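Geranyltranstransferase (Roseobacter denitrificans, PDB 4LLS) probably catalyses the condensation of isopentenyl diphosphate with an allylic diphosphate, releasing diphosphate and lengthening the isoprenoid chain to farnesyl or geranylgeranyl diphosphate. Local coordinates at residues Phe68-Thr73 and Gly206-Ala211; Ala74-Ile79 and Ala294-Leu299; Ala221-Tyr226 and Asp287-Tyr292; Phe234-Asp239 and Ala263-Leu268. All blocks are in the same frame, centred on the assembly; numbering follows the deposited sequence. Where two conformers were deposited one is given.

In the fold
Contacts 1, 2 and 3 form one connected region of this largely helical chain, with centres 10 to 12 Å apart. Contacts 1 and 2 share helix 65-76. L69 and T73 of contact 1 pack on L299 of contact 2, and T73 also meets L223 of contact 3. Contacts 2 and 3 join where Y226 OH reaches L299 O, a probable hydrogen bond of 2.7 Å. Contact 4 lies apart, its centre about 24 Å from that of contact 3, yet both use helix 221-244. Contact 4 holds the active-site residues F234, Q235 and D238. The side chain of L69 in contact 1 is about 9 Å from the bound isopentenyl diphosphate.

Contact 1 (Phe68-Thr73 and Gly206-Ala211); sequences FLVLET and GWSAQA
V70 and A211 meet through methyl groups where helix 65-76 runs beside helix 190-215. V70 CG2 lies 3.9 Å from A211 CB, and CG1 comes almost as near. V70 CG2 also approaches the W207 indole obliquely, 4.1 Å from W207 CZ3. With CG1 of V70 opposite the backbone N (chi1 171°), CG2 stands beside that N and meets W207 and S208.

Backbone closeness is the second element. The two segment axes approach to 7.1 Å and cross at -20°, nearly parallel. S208, A209 and A211 are small, which permits this spacing. L69 CB and S208 CB touch at 3.8 Å. V70 CA makes a CH...O contact of 3.6 Å with S208 O. T73 CG2 presses on A209 O at 3.2 Å.

Polar bonds stay mostly within each helix. T73 OG1 donates to L69 O over 2.8 Å and reaches it from the face of the carbonyl opposite to T73 N. The same OG1 accepts from G212 N, so it ties helix 65-76 to helix 190-215 just past the segment. A valine in its place would probably leave G212 N without this acceptor and L69 O with one grip fewer. S208 OG bonds back to L204 O, and W207 NE1 turns to S161.

The pair is buried inside the largely helical prenyl synthase fold. Helix 81-102 covers V70 and S208 on one flank. Helix 221-244 packs on L69, T73 and A209, and helix 297-308 also packs on L69.

Contact 2 (Ala74-Ile79 and Ala294-Leu299); sequences ARLHDI and AKADTL
K295 reaches D78 at a Schellman motif, the turn that ends helix 65-76. In that motif I79 N bonds to A74 O over 2.9 Å, D78 N bonds to R75 O, and D78 takes a positive phi as the C-prime residue.

The lysine chain can be followed outward. K295 CB lies 3.9 Å from L76 CD1. K295 CG is closer to the same methyl, 3.7 Å from L76 CD1. CG stands opposite the backbone N (chi1 -164°), and the extended chain beyond it carries NZ across to L76 O and D78. K295 CD is 3.8 Å from L76 O. K295 CE is 3.5 Å from L76 O. NZ then makes two bonds. K295 NZ donates to L76 O over 3.0 Å, from well above the carbonyl plane (57° out of it). K295 NZ also forms a salt bridge with D78 OD1 at 2.7 Å, again from above the carboxylate plane.

The ammonium group thus meets a carbonyl of the last helical turn and a carboxylate together. Its charge would be expected to suit the negative end of the helix dipole. K295 and D78 are exposed, whereas L76 and L299 are buried. Y292 packs on L76 from outside the pair, and T73 and L69 pack on L299. L76 parts its two methyls: CD1 faces K295 and A296, and L76 CD2 meets L299 CD1 at 3.8 Å.

Contact 3 (Ala221-Tyr226 and Asp287-Tyr292); sequences AALKRY and DSLATY
L289 packs against the ring of Y226, joining the start of helix 221-244 to the turn that follows helix 271-288. Aromatic contacts come first. L289 CD1 is 3.6 Å from Y226 CE1, approaching obliquely. L289 CD2 makes an off-centre CH-pi contact with the same Y226 ring, 4.2 Å from its centroid. CG of Y226 stands opposite the backbone N (chi1 168°), and the ring crosses the L289 side chain obliquely. L223 crosses Y292 at about a right angle, with L223 CD1 3.4 Å from Y292 OH. A222 CB lies 3.9 Å from Y292 CE2, again oblique to the ring.

One aliphatic pair adds to these: L223 CD2 meets L289 CD2 at 4.0 Å.

S288 brings the backbones close. S288 CB is 3.6 Å from Y226 N, while its OG bonds back to E284 O.

No direct hydrogen bond crosses the pair. One water bridges it, accepting from L223 N over 2.9 Å and also bonding Y292 OH. Y226 OH is held by L299 O of helix 297-308. The contact therefore rests on apolar side chains, and the hydroxyls of Y226, S288 and Y292 and the N of L223 find partners in water or elsewhere in the chain.

Contact 4 (Phe234-Asp239 and Ala263-Leu268); sequences FQIADD and ATFVSL. With CA (calcium ion), chain E; IPE (3-methylbut-3-enyl trihydrogen diphosphate), chain C.
D238 and D239 open the second aspartate-rich (DDXXD) motif of the prenyl synthases, and D239 links it to F265. D238 OD1 binds a calcium ion at 2.3 Å, in an enzyme family that uses magnesium. D238 CG is 3.5 Å from C5 of isopentenyl diphosphate, and OD2 forms a salt bridge with K252. F234 and Q235 also line that pocket.

D239 acts from the second shell. Its CG stands opposite the carbonyl carbon (chi1 -72°), which turns the carboxylate toward F265. D239 OD1 takes Q235 NE2 over 2.9 Å, from above the carboxylate plane, and a calcium-bound water over 2.8 Å. Q235 OE1 bonds T201 OG1. D239 OD2 accepts from F265 N at 3.2 Å (158° at the hydrogen), on the anti side, tilted 35° out of the carboxylate plane. OD2 also lies at the edge of the F265 ring, near its plane. An alanine here would probably leave F265 N and Q235 NE2 without their acceptors, the amide then held from the OE1 side, and deprive the metal-bound water of an anchor.

I236 CG1 sits over one face of the F265 ring, 3.7 Å from F265 CG, the side chains crossing at about a right angle. V266 CG2 packs on the backbone of D239.

T264 is the N-cap of helix 265-269. T264 OG1 accepts from S267 N over 3.2 Å, and T264 N donates to S267 OG at 2.8 Å, completing a capping box. One water joins T264 OG1 to D239 O.

The contact fastens helix 221-244 to the start of helix 265-269. Helix 190-215 covers F265, and helix 271-288 packs on I236 and V266.

Contact 1 (Phe68-Thr73 and Gly206-Ala211)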
# COMPACT_ATOMS: atom_id res chain seq x y z
N PHE A 68 -16.66 -10.89 2.59
CA PHE A 68 -18.02 -11.42 2.40
C PHE A 68 -18.89 -10.47 1.63
O PHE A 68 -19.68 -10.89 0.74
CB PHE A 68 -18.65 -11.76 3.77
CG PHE A 68 -20.03 -12.29 3.71
CD1 PHE A 68 -21.09 -11.55 4.23
CD2 PHE A 68 -20.27 -13.58 3.27
CE1 PHE A 68 -22.37 -12.09 4.26
CE2 PHE A 68 -21.54 -14.13 3.32
CZ PHE A 68 -22.57 -13.39 3.84
N LEU A 69 -18.83 -9.18 1.93
CA LEU A 69 -19.58 -8.20 1.17
C LEU A 69 -19.25 -8.25 -0.32
O LEU A 69 -20.12 -8.11 -1.17
CB LEU A 69 -19.40 -6.79 1.73
CG LEU A 69 -20.12 -6.53 3.05
CD1 LEU A 69 -19.66 -5.24 3.67
CD2 LEU A 69 -21.64 -6.49 2.85
N VAL A 70 -17.96 -8.40 -0.62
CA VAL A 70 -17.56 -8.50 -2.02
C VAL A 70 -18.18 -9.72 -2.67
O VAL A 70 -18.81 -9.63 -3.72
CB VAL A 70 -16.02 -8.56 -2.18
CG1 VAL A 70 -15.62 -8.86 -3.61
CG2 VAL A 70 -15.39 -7.26 -1.72
N LEU A 71 -18.05 -10.85 -2.01
CA LEU A 71 -18.57 -12.11 -2.58
C LEU A 71 -20.08 -12.06 -2.73
O LEU A 71 -20.63 -12.53 -3.72
CB LEU A 71 -18.18 -13.29 -1.71
CG LEU A 71 -16.68 -13.58 -1.67
CD1 LEU A 71 -16.34 -14.72 -0.74
CD2 LEU A 71 -16.15 -13.88 -3.04
N GLU A 72 -20.77 -11.49 -1.76
CA GLU A 72 -22.23 -11.50 -1.80
C GLU A 72 -22.81 -10.45 -2.72
O GLU A 72 -23.84 -10.67 -3.35
CB GLU A 72 -22.80 -11.42 -0.38
CG GLU A 72 -22.56 -12.65 0.42
CD GLU A 72 -23.12 -13.91 -0.23
OE1 GLU A 72 -22.41 -14.93 -0.26
OE2 GLU A 72 -24.24 -13.83 -0.78
N THR A 73 -22.18 -9.29 -2.84
CA THR A 73 -22.63 -8.34 -3.84
C THR A 73 -22.28 -8.83 -5.25
O THR A 73 -23.01 -8.55 -6.19
CB THR A 73 -22.11 -6.92 -3.56
OG1 THR A 73 -20.68 -6.87 -3.65
CG2 THR A 73 -22.62 -6.42 -2.21
N GLY A 206 -17.66 0.57 2.27
CA GLY A 206 -18.25 1.08 1.02
C GLY A 206 -17.65 0.46 -0.22
O GLY A 206 -18.37 0.09 -1.16
N TRP A 207 -16.34 0.33 -0.26
CA TRP A 207 -15.67 -0.31 -1.40
C TRP A 207 -16.14 -1.75 -1.51
O TRP A 207 -16.44 -2.23 -2.60
CB TRP A 207 -14.16 -0.23 -1.25
CG TRP A 207 -13.40 -0.66 -2.49
CD1 TRP A 207 -13.08 0.13 -3.56
CD2 TRP A 207 -13.05 -2.00 -2.88
NE1 TRP A 207 -12.44 -0.60 -4.52
CE2 TRP A 207 -12.46 -1.91 -4.17
CE3 TRP A 207 -13.21 -3.26 -2.31
CZ2 TRP A 207 -11.93 -3.02 -4.82
CZ3 TRP A 207 -12.71 -4.37 -2.96
CH2 TRP A 207 -12.07 -4.24 -4.20
N SER A 208 -16.21 -2.44 -0.39
CA SER A 208 -16.59 -3.85 -0.39
C SER A 208 -18.00 -4.06 -0.92
O SER A 208 -18.24 -4.98 -1.72
CB SER A 208 -16.51 -4.40 1.02
OG SER A 208 -15.22 -4.29 1.57
N ALA A 209 -18.93 -3.23 -0.47
CA ALA A 209 -20.33 -3.41 -0.90
C ALA A 209 -20.53 -2.98 -2.34
O ALA A 209 -21.36 -3.59 -3.05
CB ALA A 209 -21.27 -2.68 -0.00
N GLN A 210 -19.78 -2.01 -2.82
CA GLN A 210 -19.93 -1.57 -4.19
C GLN A 210 -19.25 -2.52 -5.14
O GLN A 210 -19.49 -2.43 -6.34
CB GLN A 210 -19.39 -0.16 -4.39
CG GLN A 210 -20.25 0.88 -3.70
CD GLN A 210 -19.77 2.29 -3.95
OE1 GLN A 210 -19.98 2.86 -5.02
NE2 GLN A 210 -19.01 2.79 -3.02
N ALA A 211 -18.35 -3.38 -4.65
CA ALA A 211 -17.53 -4.21 -5.52
C ALA A 211 -18.34 -5.07 -6.48
O ALA A 211 -18.00 -5.17 -7.65
CB ALA A 211 -16.58 -5.09 -4.72

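Contact 2 (Ala74-Ile79 and Ala294-Leu299)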
# COMPACT_ATOMS: atom_id res chain seq x y z
N ALA A 74 -21.19 -9.56 -5.41
CA ALA A 74 -20.90 -10.20 -6.71
C ALA A 74 -21.99 -11.22 -7.06
O ALA A 74 -22.51 -11.22 -8.19
CB ALA A 74 -19.55 -10.86 -6.67
N ARG A 75 -22.38 -12.01 -6.07
CA ARG A 75 -23.47 -13.02 -6.26
C ARG A 75 -24.74 -12.32 -6.70
O ARG A 75 -25.43 -12.73 -7.66
CB ARG A 75 -23.69 -13.83 -4.99
CG ARG A 75 -24.70 -14.96 -5.22
CD ARG A 75 -25.27 -15.51 -3.90
NE ARG A 75 -24.25 -15.84 -2.94
CZ ARG A 75 -23.61 -17.00 -2.91
NH1 ARG A 75 -23.82 -17.91 -3.86
NH2 ARG A 75 -22.68 -17.23 -1.99
N LEU A 76 -25.03 -11.19 -6.07
CA LEU A 76 -26.22 -10.39 -6.36
C LEU A 76 -26.23 -9.96 -7.83
O LEU A 76 -27.31 -9.81 -8.44
CB LEU A 76 -26.25 -9.19 -5.42
CG LEU A 76 -27.41 -8.23 -5.53
CD1 LEU A 76 -28.72 -8.91 -5.19
CD2 LEU A 76 -27.16 -7.06 -4.58
N HIS A 77 -25.03 -9.74 -8.38
CA HIS A 77 -24.89 -9.24 -9.74
C HIS A 77 -24.45 -10.36 -10.70
O HIS A 77 -24.04 -10.07 -11.83
CB HIS A 77 -23.90 -8.08 -9.75
CG HIS A 77 -24.52 -6.79 -9.37
ND1 HIS A 77 -24.55 -6.31 -8.07
CD2 HIS A 77 -25.21 -5.89 -10.11
CE1 HIS A 77 -25.27 -5.21 -8.03
NE2 HIS A 77 -25.59 -4.88 -9.26
N ASP A 78 -24.67 -11.60 -10.30
CA ASP A 78 -24.36 -12.80 -11.10
C ASP A 78 -22.91 -12.87 -11.61
O ASP A 78 -22.61 -13.32 -12.74
CB ASP A 78 -25.32 -12.91 -12.31
CG ASP A 78 -26.78 -13.01 -11.89
OD1 ASP A 78 -27.07 -13.66 -10.87
OD2 ASP A 78 -27.61 -12.38 -12.58
N ILE A 79 -21.99 -12.41 -10.77
CA ILE A 79 -20.56 -12.50 -11.06
C ILE A 79 -20.01 -13.77 -10.41
O ILE A 79 -20.30 -14.05 -9.27
CB ILE A 79 -19.81 -11.28 -10.48
CG1 ILE A 79 -20.22 -10.01 -11.20
CG2 ILE A 79 -18.30 -11.49 -10.52
CD1 ILE A 79 -19.76 -9.94 -12.65
N ALA A 294 -35.84 -9.80 -3.28
CA ALA A 294 -35.50 -10.90 -2.38
C ALA A 294 -34.06 -11.41 -2.55
O ALA A 294 -33.51 -12.05 -1.63
CB ALA A 294 -36.51 -12.05 -2.50
N LYS A 295 -33.48 -11.14 -3.72
CA LYS A 295 -32.14 -11.64 -4.02
C LYS A 295 -31.12 -11.05 -3.03
O LYS A 295 -30.05 -11.62 -2.82
CB LYS A 295 -31.77 -11.27 -5.45
CG LYS A 295 -30.58 -12.05 -5.99
CD LYS A 295 -30.37 -11.77 -7.47
CE LYS A 295 -29.33 -12.69 -8.07
NZ LYS A 295 -28.89 -12.21 -9.41
N ALA A 296 -31.50 -9.96 -2.41
CA ALA A 296 -30.60 -9.29 -1.45
C ALA A 296 -30.79 -9.77 -0.01
O ALA A 296 -30.32 -9.12 0.92
CB ALA A 296 -30.77 -7.79 -1.56
N ASP A 297 -31.48 -10.89 0.20
CA ASP A 297 -31.81 -11.28 1.56
C ASP A 297 -30.56 -11.58 2.41
O ASP A 297 -30.56 -11.30 3.61
CB ASP A 297 -32.75 -12.48 1.55
CG ASP A 297 -34.24 -12.09 1.39
OD1 ASP A 297 -34.61 -10.90 1.52
OD2 ASP A 297 -35.06 -13.03 1.31
N THR A 298 -29.51 -12.13 1.82
CA THR A 298 -28.29 -12.36 2.58
C THR A 298 -27.70 -11.02 3.09
O THR A 298 -27.13 -10.94 4.20
CB THR A 298 -27.26 -13.18 1.75
OG1 THR A 298 -27.78 -14.49 1.57
CG2 THR A 298 -25.97 -13.34 2.45
N LEU A 299 -27.73 -10.03 2.22
CA LEU A 299 -27.25 -8.68 2.57
C LEU A 299 -28.15 -8.01 3.62
O LEU A 299 -27.66 -7.25 4.47
CB LEU A 299 -27.12 -7.81 1.33
CG LEU A 299 -26.02 -8.27 0.38
CD1 LEU A 299 -26.21 -7.59 -0.96
CD2 LEU A 299 -24.62 -7.97 0.94

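Contact 3 (Ala221-Tyr226 and Asp287-Tyr292)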
# COMPACT_ATOMS: atom_id res chain seq x y z
N ALA A 221 -25.30 2.92 -6.85
CA ALA A 221 -25.93 3.85 -5.94
C ALA A 221 -26.63 3.17 -4.74
O ALA A 221 -26.42 3.58 -3.58
CB ALA A 221 -26.94 4.73 -6.67
N ALA A 222 -27.37 2.10 -4.99
CA ALA A 222 -28.10 1.42 -3.93
C ALA A 222 -27.12 0.77 -2.96
O ALA A 222 -27.30 0.88 -1.74
CB ALA A 222 -29.04 0.36 -4.52
N LEU A 223 -26.08 0.14 -3.48
CA LEU A 223 -25.12 -0.51 -2.60
C LEU A 223 -24.26 0.49 -1.85
O LEU A 223 -23.85 0.23 -0.71
CB LEU A 223 -24.27 -1.52 -3.32
CG LEU A 223 -25.04 -2.79 -3.74
CD1 LEU A 223 -24.24 -3.59 -4.74
CD2 LEU A 223 -25.33 -3.60 -2.51
N LYS A 224 -24.02 1.64 -2.46
CA LYS A 224 -23.33 2.71 -1.75
C LYS A 224 -24.17 3.19 -0.54
O LYS A 224 -23.63 3.38 0.55
CB LYS A 224 -22.98 3.84 -2.70
CG LYS A 224 -22.14 4.93 -2.06
CD LYS A 224 -21.80 6.03 -3.06
CE LYS A 224 -20.87 7.07 -2.44
NZ LYS A 224 -20.16 7.85 -3.49
N ARG A 225 -25.46 3.41 -0.75
CA ARG A 225 -26.35 3.82 0.35
C ARG A 225 -26.42 2.75 1.43
O ARG A 225 -26.35 3.05 2.63
CB ARG A 225 -27.75 4.13 -0.13
CG ARG A 225 -27.97 5.58 -0.50
CD ARG A 225 -29.44 5.85 -0.75
NE ARG A 225 -29.94 5.08 -1.89
CZ ARG A 225 -29.69 5.39 -3.16
NH1 ARG A 225 -28.98 6.48 -3.44
NH2 ARG A 225 -30.16 4.62 -4.13
N TYR A 226 -26.60 1.51 1.01
CA TYR A 226 -26.55 0.38 1.93
C TYR A 226 -25.31 0.44 2.81
O TYR A 226 -25.36 0.30 4.03
CB TYR A 226 -26.61 -0.94 1.16
CG TYR A 226 -26.29 -2.19 1.93
CD1 TYR A 226 -27.21 -2.76 2.79
CD2 TYR A 226 -25.05 -2.81 1.77
CE1 TYR A 226 -26.95 -3.95 3.43
CE2 TYR A 226 -24.76 -3.99 2.43
CZ TYR A 226 -25.72 -4.55 3.28
OH TYR A 226 -25.42 -5.76 3.90
N ASP A 287 -33.68 -0.99 3.83
CA ASP A 287 -34.47 -0.20 2.90
C ASP A 287 -33.71 0.11 1.60
O ASP A 287 -34.31 0.20 0.53
CB ASP A 287 -34.91 1.12 3.55
CG ASP A 287 -36.02 0.92 4.59
OD1 ASP A 287 -36.60 -0.17 4.70
OD2 ASP A 287 -36.31 1.89 5.32
N SER A 288 -32.40 0.35 1.72
CA SER A 288 -31.57 0.70 0.59
C SER A 288 -31.47 -0.44 -0.43
O SER A 288 -31.11 -0.20 -1.57
CB SER A 288 -30.15 1.02 1.08
OG SER A 288 -30.12 2.19 1.87
N LEU A 289 -31.84 -1.66 -0.02
CA LEU A 289 -31.77 -2.82 -0.89
C LEU A 289 -33.11 -3.11 -1.59
O LEU A 289 -33.21 -4.11 -2.28
CB LEU A 289 -31.29 -4.06 -0.15
CG LEU A 289 -29.90 -3.96 0.53
CD1 LEU A 289 -29.71 -5.11 1.46
CD2 LEU A 289 -28.81 -3.91 -0.52
N ALA A 290 -34.11 -2.26 -1.39
CA ALA A 290 -35.48 -2.57 -1.88
C ALA A 290 -35.49 -2.86 -3.37
O ALA A 290 -36.21 -3.77 -3.83
CB ALA A 290 -36.46 -1.47 -1.55
N THR A 291 -34.64 -2.16 -4.12
CA THR A 291 -34.65 -2.31 -5.56
C THR A 291 -34.11 -3.66 -6.03
O THR A 291 -34.32 -4.01 -7.18
CB THR A 291 -33.93 -1.16 -6.29
OG1 THR A 291 -32.58 -1.09 -5.85
CG2 THR A 291 -34.66 0.14 -6.05
N TYR A 292 -33.42 -4.41 -5.16
CA TYR A 292 -32.87 -5.73 -5.47
C TYR A 292 -33.89 -6.83 -5.16
O TYR A 292 -33.70 -7.98 -5.54
CB TYR A 292 -31.58 -6.00 -4.70
CG TYR A 292 -30.40 -5.26 -5.24
CD1 TYR A 292 -29.84 -5.57 -6.48
CD2 TYR A 292 -29.81 -4.23 -4.49
CE1 TYR A 292 -28.73 -4.88 -6.96
CE2 TYR A 292 -28.71 -3.55 -4.95
CZ TYR A 292 -28.18 -3.87 -6.18
OH TYR A 292 -27.07 -3.23 -6.67
O HOH W 1 -26.05 -0.71 -6.27

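Contact 4 (Phe234-Asp239 and Ala263-Leu268)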
# COMPACT_ATOMS: atom_id res chain seq x y z
N PHE A 234 -21.91 -0.70 11.92
CA PHE A 234 -20.75 -1.49 12.27
C PHE A 234 -19.86 -0.74 13.29
O PHE A 234 -19.39 -1.34 14.26
CB PHE A 234 -19.97 -1.84 11.00
CG PHE A 234 -18.62 -2.46 11.24
CD1 PHE A 234 -18.50 -3.80 11.41
CD2 PHE A 234 -17.52 -1.64 11.46
CE1 PHE A 234 -17.25 -4.35 11.72
CE2 PHE A 234 -16.28 -2.18 11.73
CZ PHE A 234 -16.18 -3.53 11.91
N GLN A 235 -19.57 0.53 13.05
CA GLN A 235 -18.71 1.27 13.94
C GLN A 235 -19.37 1.46 15.30
O GLN A 235 -18.67 1.38 16.31
CB GLN A 235 -18.28 2.60 13.32
CG GLN A 235 -17.20 3.28 14.17
CD GLN A 235 -15.95 2.43 14.32
OE1 GLN A 235 -15.46 1.87 13.32
NE2 GLN A 235 -15.54 2.16 15.56
N ILE A 236 -20.66 1.75 15.32
CA ILE A 236 -21.37 1.90 16.59
C ILE A 236 -21.25 0.61 17.37
O ILE A 236 -20.93 0.59 18.56
CB ILE A 236 -22.84 2.29 16.40
CG1 ILE A 236 -22.91 3.71 15.81
CG2 ILE A 236 -23.60 2.22 17.73
CD1 ILE A 236 -24.27 4.13 15.31
N ALA A 237 -21.43 -0.51 16.68
CA ALA A 237 -21.31 -1.80 17.32
C ALA A 237 -19.92 -2.05 17.85
O ALA A 237 -19.77 -2.59 18.94
CB ALA A 237 -21.69 -2.90 16.34
N ASP A 238 -18.90 -1.70 17.08
CA ASP A 238 -17.53 -1.79 17.57
C ASP A 238 -17.29 -0.96 18.84
O ASP A 238 -16.58 -1.37 19.73
CB ASP A 238 -16.53 -1.40 16.46
CG ASP A 238 -15.08 -1.70 16.83
OD1 ASP A 238 -14.35 -0.73 17.18
OD2 ASP A 238 -14.70 -2.89 17.00
N ASP A 239 -17.86 0.24 18.85
CA ASP A 239 -17.70 1.15 20.01
C ASP A 239 -18.43 0.57 21.23
O ASP A 239 -17.95 0.66 22.36
CB ASP A 239 -18.27 2.51 19.65
CG ASP A 239 -17.42 3.32 18.66
OD1 ASP A 239 -16.26 2.96 18.27
OD2 ASP A 239 -17.95 4.36 18.22
N ALA A 263 -13.71 10.34 22.17
CA ALA A 263 -15.14 10.48 21.90
C ALA A 263 -15.54 9.39 20.91
O ALA A 263 -14.93 9.23 19.87
CB ALA A 263 -15.41 11.84 21.29
N THR A 264 -16.57 8.64 21.27
CA THR A 264 -17.09 7.61 20.39
C THR A 264 -18.60 7.72 20.41
O THR A 264 -19.19 8.51 21.15
CB THR A 264 -16.71 6.20 20.87
OG1 THR A 264 -17.48 5.84 22.01
CG2 THR A 264 -15.22 6.08 21.18
N PHE A 265 -19.27 6.94 19.59
CA PHE A 265 -20.69 7.01 19.57
C PHE A 265 -21.28 6.68 20.94
O PHE A 265 -22.33 7.19 21.31
CB PHE A 265 -21.26 6.10 18.48
CG PHE A 265 -21.01 6.60 17.09
CD1 PHE A 265 -21.67 7.71 16.61
CD2 PHE A 265 -19.97 6.06 16.33
CE1 PHE A 265 -21.38 8.22 15.35
CE2 PHE A 265 -19.64 6.60 15.09
CZ PHE A 265 -20.34 7.68 14.61
N VAL A 266 -20.61 5.83 21.69
CA VAL A 266 -21.13 5.41 22.98
C VAL A 266 -20.86 6.46 24.03
O VAL A 266 -21.74 6.77 24.82
CB VAL A 266 -20.54 4.06 23.42
CG1 VAL A 266 -20.93 3.75 24.85
CG2 VAL A 266 -21.02 2.96 22.48
N SER A 267 -19.68 7.08 24.01
CA SER A 267 -19.37 8.13 24.99
C SER A 267 -20.24 9.36 24.79
O SER A 267 -20.68 9.96 25.75
CB SER A 267 -17.87 8.47 24.96
OG SER A 267 -17.51 9.26 23.87
N LEU A 268 -20.62 9.66 23.55
CA LEU A 268 -21.46 10.81 23.25
C LEU A 268 -22.93 10.52 23.48
O LEU A 268 -23.64 11.34 24.06
CB LEU A 268 -21.29 11.29 21.80
CG LEU A 268 -19.96 11.93 21.42
CD1 LEU A 268 -20.03 12.41 19.98
CD2 LEU A 268 -19.62 13.08 22.37
CA CA E . -12.66 -0.06 18.53
C1 IPE C . -11.77 -4.10 13.27
O1 IPE C . -12.56 -4.60 12.17
C2 IPE C . -11.27 -2.71 12.90
C3 IPE C . -12.41 -1.76 12.64
C4 IPE C . -12.55 -1.13 11.47
C5 IPE C . -13.34 -1.40 13.76
PA IPE C . -13.31 -6.01 12.32
O1A IPE C . -14.15 -6.01 13.60
O2A IPE C . -14.02 -6.22 11.06
O3A IPE C . -12.14 -7.06 12.45
PB IPE C . -11.84 -8.58 11.95
O1B IPE C . -10.91 -9.17 13.00
O2B IPE C . -13.16 -9.30 11.88
O3B IPE C . -11.25 -8.38 10.58
O HOH W 2 -13.63 -1.84 19.93
O HOH W 3 -16.51 3.13 22.88
O HOH W 4 -14.08 1.58 19.37
O HOH W 5 -11.46 0.64 20.41